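Local atomic coordinates of hypothetical methylmalonyl-CoA decarboxylase alpha subunit (Sulfolobus tokodaii, PDB entry 1X0U), a protein that is of unknown function but belongs to the carboxyl transferase family, with the crotonase-like alpha/beta fold, in a six-chain assembly. Residues 90-95 with 125-130. Sequence-based numbering, arbitrary orientation.
Sequences GRTVFA and VGAPVV
The ring of F94 turns its CD1-CE1 edge toward the chain turn that leads from helix 109-125 into strand 129-133, overlapping A127 and V125. F94 CD1 meets A127 CB at the ring edge, near the ring plane, at 4.1 Å, while F94 CE1 meets V125 CG2 obliquely at 4.0 Å. The ring reaches them because CG stands anti to the carbonyl carbon of F94 (chi1 -89°), on the face of the sheet that the helix covers through L121 and A122; W85 of the same chain, whose ring meets it, and M504 of the second subunit also pack on it. A127 suits its place by being small: its single CB fits close against T92 O, at 3.3 Å. G126, with positive phi, turns the chain out of the helix. Two hydrogen bonds then join the strands in parallel register. F94 N gives a nearly straight bond to P128 O (2.7 Å, 172°), and V130 N binds F94 O at 2.9 Å, so both backbone polar groups of F94 are used on this edge. P128 has no N-H to offer, and its ring carbon CD instead packs against T92 O; its carbonyl still accepts F94 N. On the other face V93 CG2 and V130 CG1 meet, 3.9 Å apart, and A95 CB touches V130 CG2; beta-branched valines fit extended strands well. This is the right-handed beta-alpha-beta crossover of strand 91-98, helix 109-125 and strand 129-133. With hydrocarbon on both faces of the two backbone bonds, the contact's polarity is confined to the main chain, which implies a joint that sets strand register by hydrogen bonding, while the buried apolar packing probably keeps water from those bonds.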
loop_
_atom_site.group_PDB
_atom_site.type_symbol
_atom_site.label_atom_id
_atom_site.label_comp_id
_atom_site.label_asym_id
_atom_site.label_seq_id
_atom_site.Cartn_x
_atom_site.Cartn_y
_atom_site.Cartn_z
ATOM N N GLY A 90 14.145 -11.420 -29.865
ATOM C CA GLY A 90 13.752 -12.327 -28.797
ATOM C C GLY A 90 12.908 -11.715 -27.695
ATOM O O GLY A 90 12.543 -12.394 -26.740
ATOM N N ARG A 91 12.595 -10.430 -27.820
ATOM C CA ARG A 91 11.793 -9.743 -26.815
ATOM C C ARG A 91 10.414 -9.434 -27.379
ATOM O O ARG A 91 10.277 -9.075 -28.545
ATOM C CB ARG A 91 12.488 -8.445 -26.393
ATOM C CG ARG A 91 13.904 -8.655 -25.863
ATOM C CD ARG A 91 14.604 -7.329 -25.606
ATOM N NE ARG A 91 13.979 -6.562 -24.535
ATOM C CZ ARG A 91 14.205 -5.268 -24.329
ATOM N NH1 ARG A 91 15.036 -4.605 -25.133
ATOM N NH2 ARG A 91 13.632 -4.643 -23.305
ATOM N N THR A 92 9.394 -9.561 -26.542
ATOM C CA THR A 92 8.028 -9.312 -26.981
ATOM C C THR A 92 7.644 -7.839 -27.114
ATOM O O THR A 92 7.773 -7.059 -26.169
ATOM C CB THR A 92 7.013 -9.975 -26.035
ATOM O OG1 THR A 92 7.295 -11.377 -25.935
ATOM C CG2 THR A 92 5.601 -9.785 -26.561
ATOM N N VAL A 93 7.184 -7.457 -28.299
ATOM C CA VAL A 93 6.730 -6.092 -28.501
ATOM C C VAL A 93 5.470 -6.127 -29.356
ATOM O O VAL A 93 5.263 -7.038 -30.150
ATOM C CB VAL A 93 7.819 -5.167 -29.163
ATOM C CG1 VAL A 93 9.168 -5.871 -29.210
ATOM C CG2 VAL A 93 7.368 -4.693 -30.527
ATOM N N PHE A 94 4.615 -5.139 -29.151
ATOM C CA PHE A 94 3.383 -5.023 -29.900
ATOM C C PHE A 94 3.565 -3.976 -30.983
ATOM O O PHE A 94 4.442 -3.114 -30.898
ATOM C CB PHE A 94 2.225 -4.619 -28.981
ATOM C CG PHE A 94 1.512 -5.788 -28.352
ATOM C CD1 PHE A 94 2.041 -6.428 -27.237
ATOM C CD2 PHE A 94 0.317 -6.256 -28.892
ATOM C CE1 PHE A 94 1.384 -7.517 -26.670
ATOM C CE2 PHE A 94 -0.344 -7.337 -28.337
ATOM C CZ PHE A 94 0.183 -7.970 -27.230
ATOM N N ALA A 95 2.738 -4.054 -32.012
ATOM C CA ALA A 95 2.816 -3.089 -33.093
ATOM C C ALA A 95 1.559 -3.090 -33.933
ATOM O O ALA A 95 0.775 -4.038 -33.910
ATOM C CB ALA A 95 4.021 -3.405 -33.990
ATOM N N VAL A 125 0.500 -6.824 -20.352
ATOM C CA VAL A 125 1.676 -7.689 -20.229
ATOM C C VAL A 125 3.014 -6.946 -20.098
ATOM O O VAL A 125 4.066 -7.569 -19.916
ATOM C CB VAL A 125 1.775 -8.672 -21.420
ATOM C CG1 VAL A 125 0.517 -9.554 -21.484
ATOM C CG2 VAL A 125 1.972 -7.912 -22.719
ATOM N N GLY A 126 2.974 -5.621 -20.201
ATOM C CA GLY A 126 4.193 -4.843 -20.079
ATOM C C GLY A 126 5.133 -4.959 -21.264
ATOM O O GLY A 126 6.326 -5.219 -21.098
ATOM N N ALA A 127 4.614 -4.772 -22.471
ATOM C CA ALA A 127 5.473 -4.841 -23.653
ATOM C C ALA A 127 5.421 -3.546 -24.451
ATOM O O ALA A 127 4.399 -2.865 -24.479
ATOM C CB ALA A 127 5.079 -6.015 -24.529
ATOM N N PRO A 128 6.538 -3.182 -25.097
ATOM C CA PRO A 128 6.605 -1.957 -25.902
ATOM C C PRO A 128 5.615 -2.016 -27.067
ATOM O O PRO A 128 5.107 -3.083 -27.413
ATOM C CB PRO A 128 8.047 -1.945 -26.414
ATOM C CG PRO A 128 8.810 -2.788 -25.396
ATOM C CD PRO A 128 7.831 -3.893 -25.094
ATOM N N VAL A 129 5.355 -0.861 -27.672
ATOM C CA VAL A 129 4.466 -0.777 -28.817
ATOM C C VAL A 129 5.043 0.154 -29.876
ATOM O O VAL A 129 5.368 1.307 -29.593
ATOM C CB VAL A 129 3.073 -0.228 -28.441
ATOM C CG1 VAL A 129 3.222 1.036 -27.623
ATOM C CG2 VAL A 129 2.280 0.080 -29.709
ATOM N N VAL A 130 5.196 -0.345 -31.094
ATOM C CA VAL A 130 5.685 0.529 -32.136
ATOM C C VAL A 130 4.577 0.638 -33.165
ATOM O O VAL A 130 4.034 -0.368 -33.638
ATOM C CB VAL A 130 7.018 0.028 -32.795
ATOM C CG1 VAL A 130 7.617 -1.120 -32.009
ATOM C CG2 VAL A 130 6.785 -0.328 -34.246
#